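PDB 6UEH: Cow rumen GH26 endo-mannanase from Metagenome, which hydrolyses internal beta-1,4-mannosidic bonds of mannans, probably including galactomannan, with a family 26 glycoside hydrolase domain joined to an accessory module of the CBM6 family. Local coordinates for residues E3-F8 and T54-G59; W227-G232 and E302-I307; A68-K73 and Y122-T127. One frame throughout, in Å; residues are numbered along the deposited sequence.

Three contacts taken along the chain illustrate how a two-domain enzyme is closed locally, one loop after another. Interaction 1 closes the first loop when the end of strand 49-55, in the CBM6-type module, returns to residues 3-8. Shortly afterwards strand 59-69 leads into interaction 3, which closes a mostly beta loop by pairing with strand 123-132 beside the calcium site; these two contacts lie about 29 Å apart, centre to centre. In the glycoside hydrolase domain, interaction 2 joins the end of helix 220-230 to the lead-in of barrel strand 306-309, its centre about 55 Å from that of interaction 3. The loops follow in series, neither nested nor crossed.

Interaction 1 (E3-F8 and T54-G59)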
# COMPACT_ATOMS: atom_id res chain seq x y z
N GLU A 3 23.86 30.50 -10.06
CA GLU A 3 22.69 29.92 -9.42
C GLU A 3 22.84 29.93 -7.90
O GLU A 3 23.54 29.09 -7.33
CB GLU A 3 22.46 28.49 -9.92
CG GLU A 3 21.06 28.22 -10.43
CD GLU A 3 20.88 26.80 -10.93
OE1 GLU A 3 21.53 25.89 -10.39
OE2 GLU A 3 20.08 26.60 -11.87
N GLU A 4 22.17 30.87 -7.24
CA GLU A 4 22.21 30.95 -5.79
C GLU A 4 21.18 30.01 -5.18
O GLU A 4 20.06 29.89 -5.67
CB GLU A 4 21.98 32.39 -5.32
CG GLU A 4 20.63 32.97 -5.70
CD GLU A 4 20.45 34.40 -5.21
OE1 GLU A 4 21.25 35.27 -5.60
OE2 GLU A 4 19.50 34.64 -4.43
N TYR A 5 21.57 29.33 -4.11
CA TYR A 5 20.73 28.29 -3.53
C TYR A 5 19.94 28.79 -2.33
O TYR A 5 20.45 29.52 -1.49
CB TYR A 5 21.58 27.09 -3.15
CG TYR A 5 22.32 26.51 -4.33
CD1 TYR A 5 21.68 25.69 -5.24
CD2 TYR A 5 23.67 26.78 -4.53
CE1 TYR A 5 22.35 25.16 -6.33
CE2 TYR A 5 24.35 26.26 -5.61
CZ TYR A 5 23.69 25.45 -6.50
OH TYR A 5 24.36 24.92 -7.58
N THR A 6 18.68 28.38 -2.28
CA THR A 6 17.76 28.77 -1.23
C THR A 6 18.26 28.33 0.14
O THR A 6 18.78 27.22 0.30
CB THR A 6 16.36 28.17 -1.47
OG1 THR A 6 15.94 28.46 -2.81
CG2 THR A 6 15.35 28.74 -0.50
N LYS A 7 18.12 29.21 1.13
CA LYS A 7 18.50 28.89 2.50
C LYS A 7 17.29 28.41 3.29
O LYS A 7 16.22 29.02 3.22
CB LYS A 7 19.14 30.11 3.17
CG LYS A 7 20.39 30.62 2.46
CD LYS A 7 21.48 29.56 2.43
CE LYS A 7 22.75 30.07 1.77
NZ LYS A 7 22.56 30.37 0.32
N PHE A 8 17.46 27.33 4.04
CA PHE A 8 16.36 26.73 4.78
C PHE A 8 16.56 26.86 6.29
O PHE A 8 17.69 26.75 6.78
CB PHE A 8 16.18 25.26 4.38
CG PHE A 8 16.01 25.06 2.90
CD1 PHE A 8 14.79 25.27 2.29
CD2 PHE A 8 17.09 24.67 2.11
CE1 PHE A 8 14.63 25.10 0.93
CE2 PHE A 8 16.94 24.49 0.75
CZ PHE A 8 15.71 24.71 0.15
N THR A 54 15.62 26.87 -5.21
CA THR A 54 16.75 26.27 -5.91
C THR A 54 17.58 25.42 -4.95
O THR A 54 17.96 25.89 -3.87
CB THR A 54 17.65 27.34 -6.56
OG1 THR A 54 16.87 28.12 -7.48
CG2 THR A 54 18.80 26.70 -7.31
N VAL A 55 17.85 24.18 -5.34
CA VAL A 55 18.62 23.26 -4.50
C VAL A 55 19.80 22.66 -5.26
O VAL A 55 19.77 22.56 -6.49
CB VAL A 55 17.74 22.12 -3.95
CG1 VAL A 55 16.61 22.68 -3.10
CG2 VAL A 55 17.19 21.26 -5.08
N LYS A 56 20.84 22.26 -4.53
CA LYS A 56 22.03 21.68 -5.14
C LYS A 56 21.81 20.24 -5.60
O LYS A 56 22.37 19.80 -6.60
CB LYS A 56 23.22 21.72 -4.17
CG LYS A 56 23.66 23.12 -3.76
CD LYS A 56 25.06 23.08 -3.14
CE LYS A 56 25.47 24.44 -2.60
NZ LYS A 56 26.89 24.46 -2.15
N GLU A 57 20.99 19.50 -4.85
CA GLU A 57 20.73 18.10 -5.15
C GLU A 57 19.26 17.75 -4.96
O GLU A 57 18.53 18.47 -4.29
CB GLU A 57 21.60 17.18 -4.27
CG GLU A 57 23.10 17.41 -4.37
CD GLU A 57 23.71 16.88 -5.66
OE1 GLU A 57 24.93 17.06 -5.85
OE2 GLU A 57 22.97 16.29 -6.48
N ASP A 58 18.85 16.63 -5.56
CA ASP A 58 17.52 16.08 -5.31
C ASP A 58 17.34 15.84 -3.81
O ASP A 58 18.25 15.36 -3.15
CB ASP A 58 17.31 14.77 -6.08
CG ASP A 58 17.24 14.97 -7.58
OD1 ASP A 58 17.53 16.08 -8.06
OD2 ASP A 58 16.89 13.99 -8.28
N GLY A 59 16.16 16.17 -3.29
CA GLY A 59 15.88 15.97 -1.88
C GLY A 59 14.42 16.18 -1.54
O GLY A 59 13.65 16.65 -2.37
O HOH W 1 19.23 25.13 -1.52
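The Y5 ring has a different neighbour on each face and one more at its edge. CG of K56 sits over the centre of one face in a CH-pi contact, 3.4 Å from the Y5 centroid and 5° off the ring normal; O of E3 approaches the opposite face toward the rim, and O of T54 lies in plane at the edge. K56 crosses the tyrosine at about a right angle. Its extended chain also carries CE down onto the ring, 3.5 Å from Y5 CD2, while T54 CG2 approaches obliquely, 3.7 Å from Y5 CD1. The F8 ring is met differently: V55 CG1 comes to its edge, near the ring plane, 3.9 Å from F8 CZ. Beyond the contact, F8 also meets the ring of Y61 and touches V53. These groups lay the N-terminal chain, itself irregular here, over strand 49-55, an outermost strand of a four-stranded antiparallel sheet in the CBM6-type beta-sandwich; residues 3-8 run nearly perpendicular to residues 54-56. Where they meet, T6 pairs with T54 twice. T6 N donates to T54 O at 3.0 Å, in the carbonyl plane, and T54 N donates to T6 OG1 at 2.9 Å along a fairly straight path of 162°. The second bond depends on the T6 rotation, which sets OG1 beside its own backbone N (chi1 -51°) and turns the hydroxyl to the strand. A water donates to both T6 O and T54 O, giving the latter a second grip. T54 OG1 bonds instead with N52, and K7 NZ reaches back to Y5 O, 2.9 Å away.

Interaction 2 (W227-G232 and E302-I307); sequences WVKERG and EKVPLI
V228 and V304 meet at a slant in the TIM barrel of the family 26 hydrolase domain, where the last turn of helix 220-230 faces the loop entering strand 306-309. The closest methyls are V228 CG2 and V304 CG1, 3.9 Å apart. The two branches of V304 divide the work: CG1 stands anti to the backbone N (chi1 176°) and turns to V228, whereas CG2 lies against the aliphatic part of K229, 3.7 Å from K229 CG. Trimmed to an alanine, this residue would lose both branches, which is likely to leave V228 CG2 and K229 CG without their methyl partners and to open a gap between helix and loop. V304 also touches L299 of helix 280-301, so it is wedged between two barrel helices. That second helix ends in a Schellman motif with K303 as its positive-phi residue, and the chain then passes through V304 and P305, whose CD lies 4.5 Å from V228 CG1, into the strand. K229 is kinked at chi2 (-77°) and chi3 (-79°), which brings its end over the loop backbone. Its CE comes to 3.4 Å from E302 O, and NZ donates a weak hydrogen bond of 3.4 Å to that same E302 O.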
# COMPACT_ATOMS: atom_id res chain seq x y z
N TRP A 227 11.18 -23.36 1.12
CA TRP A 227 11.69 -21.99 1.01
C TRP A 227 12.22 -21.49 2.35
O TRP A 227 13.32 -20.93 2.41
CB TRP A 227 10.59 -21.06 0.50
CG TRP A 227 11.07 -19.66 0.23
CD1 TRP A 227 10.85 -18.55 1.00
CD2 TRP A 227 11.87 -19.23 -0.88
NE1 TRP A 227 11.46 -17.46 0.43
CE2 TRP A 227 12.09 -17.85 -0.72
CE3 TRP A 227 12.42 -19.89 -1.98
CZ2 TRP A 227 12.83 -17.11 -1.64
CZ3 TRP A 227 13.16 -19.15 -2.89
CH2 TRP A 227 13.36 -17.77 -2.71
N VAL A 228 11.45 -21.70 3.41
CA VAL A 228 11.81 -21.18 4.72
C VAL A 228 12.87 -22.03 5.42
O VAL A 228 13.92 -21.52 5.82
CB VAL A 228 10.57 -21.07 5.63
CG1 VAL A 228 10.98 -20.67 7.05
CG2 VAL A 228 9.57 -20.08 5.06
N LYS A 229 12.59 -23.32 5.56
CA LYS A 229 13.42 -24.20 6.38
C LYS A 229 14.70 -24.65 5.69
O LYS A 229 15.70 -24.94 6.35
CB LYS A 229 12.61 -25.42 6.82
CG LYS A 229 11.35 -25.08 7.61
CD LYS A 229 11.67 -24.71 9.05
CE LYS A 229 11.91 -25.96 9.90
NZ LYS A 229 12.22 -25.63 11.32
N GLU A 230 14.69 -24.71 4.36
CA GLU A 230 15.86 -25.21 3.64
C GLU A 230 16.64 -24.11 2.92
O GLU A 230 17.86 -24.21 2.79
CB GLU A 230 15.44 -26.29 2.64
CG GLU A 230 14.93 -27.56 3.31
CD GLU A 230 14.69 -28.70 2.33
OE1 GLU A 230 14.59 -28.43 1.12
OE2 GLU A 230 14.62 -29.86 2.78
N ARG A 231 15.96 -23.07 2.46
CA ARG A 231 16.65 -21.99 1.76
C ARG A 231 16.81 -20.74 2.62
O ARG A 231 17.50 -19.80 2.22
CB ARG A 231 15.91 -21.64 0.47
CG ARG A 231 15.98 -22.75 -0.57
CD ARG A 231 15.89 -22.19 -1.98
NE ARG A 231 14.67 -22.61 -2.65
CZ ARG A 231 14.39 -22.34 -3.92
NH1 ARG A 231 13.26 -22.77 -4.46
NH2 ARG A 231 15.25 -21.64 -4.65
N GLY A 232 16.18 -20.73 3.78
CA GLY A 232 16.31 -19.63 4.72
C GLY A 232 15.58 -18.37 4.29
O GLY A 232 15.94 -17.26 4.69
N GLU A 302 5.69 -27.48 11.83
CA GLU A 302 7.09 -27.46 11.43
C GLU A 302 7.75 -26.12 11.75
O GLU A 302 8.82 -25.80 11.22
CB GLU A 302 7.22 -27.78 9.94
CG GLU A 302 6.53 -29.07 9.50
CD GLU A 302 7.24 -30.32 9.98
OE1 GLU A 302 8.41 -30.22 10.43
OE2 GLU A 302 6.63 -31.41 9.91
N LYS A 303 7.09 -25.34 12.61
CA LYS A 303 7.62 -24.07 13.10
C LYS A 303 7.93 -23.09 11.97
O LYS A 303 8.98 -22.44 11.97
CB LYS A 303 8.87 -24.30 13.95
CG LYS A 303 8.62 -25.14 15.19
CD LYS A 303 9.88 -25.27 16.03
CE LYS A 303 9.59 -26.03 17.32
NZ LYS A 303 8.51 -25.37 18.11
N VAL A 304 7.01 -22.99 11.02
CA VAL A 304 7.17 -22.07 9.89
C VAL A 304 6.22 -20.89 10.01
O VAL A 304 5.00 -21.06 9.99
CB VAL A 304 6.91 -22.78 8.54
CG1 VAL A 304 6.99 -21.77 7.41
CG2 VAL A 304 7.91 -23.91 8.34
N PRO A 305 6.78 -19.68 10.16
CA PRO A 305 6.00 -18.44 10.19
C PRO A 305 5.59 -18.03 8.78
O PRO A 305 6.26 -18.41 7.82
CB PRO A 305 6.97 -17.43 10.80
CG PRO A 305 8.31 -17.92 10.36
CD PRO A 305 8.22 -19.42 10.35
N LEU A 306 4.51 -17.27 8.66
CA LEU A 306 3.99 -16.89 7.36
C LEU A 306 3.39 -15.48 7.37
O LEU A 306 2.59 -15.16 8.24
CB LEU A 306 2.92 -17.90 6.90
CG LEU A 306 2.24 -17.66 5.56
CD1 LEU A 306 3.22 -17.87 4.41
CD2 LEU A 306 1.02 -18.57 5.41
N ILE A 307 3.79 -14.65 6.42
CA ILE A 307 3.10 -13.39 6.20
C ILE A 307 1.81 -13.70 5.45
O ILE A 307 1.80 -13.83 4.22
CB ILE A 307 3.96 -12.38 5.42
CG1 ILE A 307 5.29 -12.16 6.13
CG2 ILE A 307 3.21 -11.06 5.24
CD1 ILE A 307 6.29 -11.33 5.34

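Interaction 3 (A68-K73 and Y122-T127); sequences AQILDK and YAEFDT. With CA (calcium ion), chain B.
An antiparallel strand pair of the CBM6-type beta-sandwich joins the end of strand 59-69 to the start of strand 123-132. A68 and E124 form a hydrogen-bonded pair: A68 N donates to E124 O at 3.0 Å, and E124 N returns a nearly straight bond of 2.8 Å to A68 O. The glutamate chain bends at chi2 (73°) and folds back over its partner, bringing OE1 to 3.5 Å from A68 CB. OE1 also lies near A68 O, two acceptors side by side. A water donates to E124 OE2 at 2.6 Å and to Y122 O, and accepts from I70 N, bridging the strands where their direct pairing stops. Against strand 42-44, another neighbour of strand 123-132, Y122 and A123 both face L44 in a G1 beta bulge. L71 and Y122 lie side by side, with L71 CD2 3.7 Å from Y122 CB. The turn beyond is held by the Q69 amide, whose OE1 accepts from D72 N on an in-plane lone pair at 2.9 Å, while NE2 donates to D72 O at 3.1 Å. Past E124 the chain turns a corner at D126, which binds the calcium ion through OD1 at 2.3 Å and, more loosely, through its backbone O. E13, E15, S37 and G40 complete the site, consistent with the structural calcium site found in beta-sandwich modules of the CBM6 family.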
# COMPACT_ATOMS: atom_id res chain seq x y z
N ALA A 68 -6.13 30.44 5.13
CA ALA A 68 -7.53 30.51 5.53
C ALA A 68 -8.36 30.03 4.36
O ALA A 68 -7.88 29.98 3.22
CB ALA A 68 -7.92 31.92 5.93
N GLN A 69 -9.61 29.66 4.62
CA GLN A 69 -10.49 29.15 3.58
C GLN A 69 -11.93 29.31 4.04
O GLN A 69 -12.40 28.56 4.90
CB GLN A 69 -10.16 27.68 3.28
CG GLN A 69 -10.79 27.13 2.01
CD GLN A 69 -12.25 26.76 2.20
OE1 GLN A 69 -13.14 27.33 1.57
NE2 GLN A 69 -12.50 25.79 3.07
N ILE A 70 -12.63 30.29 3.47
CA ILE A 70 -13.95 30.64 3.96
C ILE A 70 -15.07 30.50 2.93
O ILE A 70 -16.19 30.93 3.17
CB ILE A 70 -13.98 32.10 4.49
CG1 ILE A 70 -13.63 33.07 3.36
CG2 ILE A 70 -13.02 32.26 5.66
CD1 ILE A 70 -13.83 34.53 3.74
N LEU A 71 -14.77 29.89 1.79
CA LEU A 71 -15.80 29.70 0.77
C LEU A 71 -16.68 28.48 1.06
O LEU A 71 -17.90 28.53 0.90
CB LEU A 71 -15.17 29.57 -0.62
CG LEU A 71 -16.18 29.56 -1.77
CD1 LEU A 71 -16.98 30.85 -1.78
CD2 LEU A 71 -15.48 29.34 -3.11
N ASP A 72 -16.05 27.39 1.50
CA ASP A 72 -16.77 26.14 1.75
C ASP A 72 -16.66 25.71 3.21
O ASP A 72 -15.56 25.45 3.70
CB ASP A 72 -16.24 25.03 0.84
CG ASP A 72 -16.48 25.31 -0.63
OD1 ASP A 72 -17.52 25.91 -0.97
OD2 ASP A 72 -15.62 24.93 -1.46
N LYS A 73 -17.80 25.62 3.89
CA LYS A 73 -17.85 25.16 5.28
C LYS A 73 -17.34 23.73 5.42
O LYS A 73 -16.77 23.36 6.45
CB LYS A 73 -19.27 25.25 5.84
CG LYS A 73 -19.93 26.62 5.73
CD LYS A 73 -19.30 27.64 6.67
CE LYS A 73 -20.10 28.94 6.66
NZ LYS A 73 -19.47 30.01 7.48
N TYR A 122 -9.67 29.63 -4.46
CA TYR A 122 -10.49 30.39 -3.52
C TYR A 122 -10.15 30.06 -2.08
O TYR A 122 -10.99 29.62 -1.29
CB TYR A 122 -11.97 30.19 -3.83
CG TYR A 122 -12.31 30.80 -5.17
CD1 TYR A 122 -12.59 32.16 -5.29
CD2 TYR A 122 -12.30 30.03 -6.33
CE1 TYR A 122 -12.87 32.72 -6.52
CE2 TYR A 122 -12.59 30.59 -7.56
CZ TYR A 122 -12.87 31.93 -7.65
OH TYR A 122 -13.15 32.49 -8.87
N ALA A 123 -8.87 30.26 -1.76
CA ALA A 123 -8.34 30.14 -0.42
C ALA A 123 -7.32 31.25 -0.21
O ALA A 123 -6.82 31.83 -1.17
CB ALA A 123 -7.71 28.78 -0.20
N GLU A 124 -7.00 31.54 1.05
CA GLU A 124 -6.13 32.66 1.37
C GLU A 124 -4.78 32.18 1.88
O GLU A 124 -4.71 31.21 2.64
CB GLU A 124 -6.80 33.58 2.40
CG GLU A 124 -8.11 34.20 1.93
CD GLU A 124 -9.27 33.21 1.89
OE1 GLU A 124 -9.55 32.58 2.92
OE2 GLU A 124 -9.88 33.06 0.81
N PHE A 125 -3.72 32.85 1.46
CA PHE A 125 -2.37 32.48 1.86
C PHE A 125 -1.62 33.68 2.43
O PHE A 125 -1.39 34.67 1.73
CB PHE A 125 -1.60 31.90 0.66
CG PHE A 125 -2.20 30.63 0.12
CD1 PHE A 125 -3.29 30.67 -0.73
CD2 PHE A 125 -1.67 29.40 0.47
CE1 PHE A 125 -3.84 29.50 -1.22
CE2 PHE A 125 -2.22 28.23 -0.02
CZ PHE A 125 -3.31 28.28 -0.87
N ASP A 126 -1.25 33.59 3.70
CA ASP A 126 -0.52 34.67 4.37
C ASP A 126 0.98 34.53 4.15
O ASP A 126 1.63 35.43 3.64
CB ASP A 126 -0.84 34.68 5.87
CG ASP A 126 -0.14 35.80 6.61
OD1 ASP A 126 0.23 36.81 5.98
OD2 ASP A 126 0.03 35.67 7.85
N THR A 127 1.52 33.38 4.56
CA THR A 127 2.92 33.05 4.33
C THR A 127 3.05 31.61 3.87
O THR A 127 2.14 30.80 4.05
CB THR A 127 3.77 33.23 5.61
OG1 THR A 127 3.26 32.39 6.65
CG2 THR A 127 3.76 34.68 6.08
CA CA B . 1.43 38.02 4.43
O HOH W 2 -11.92 31.40 0.62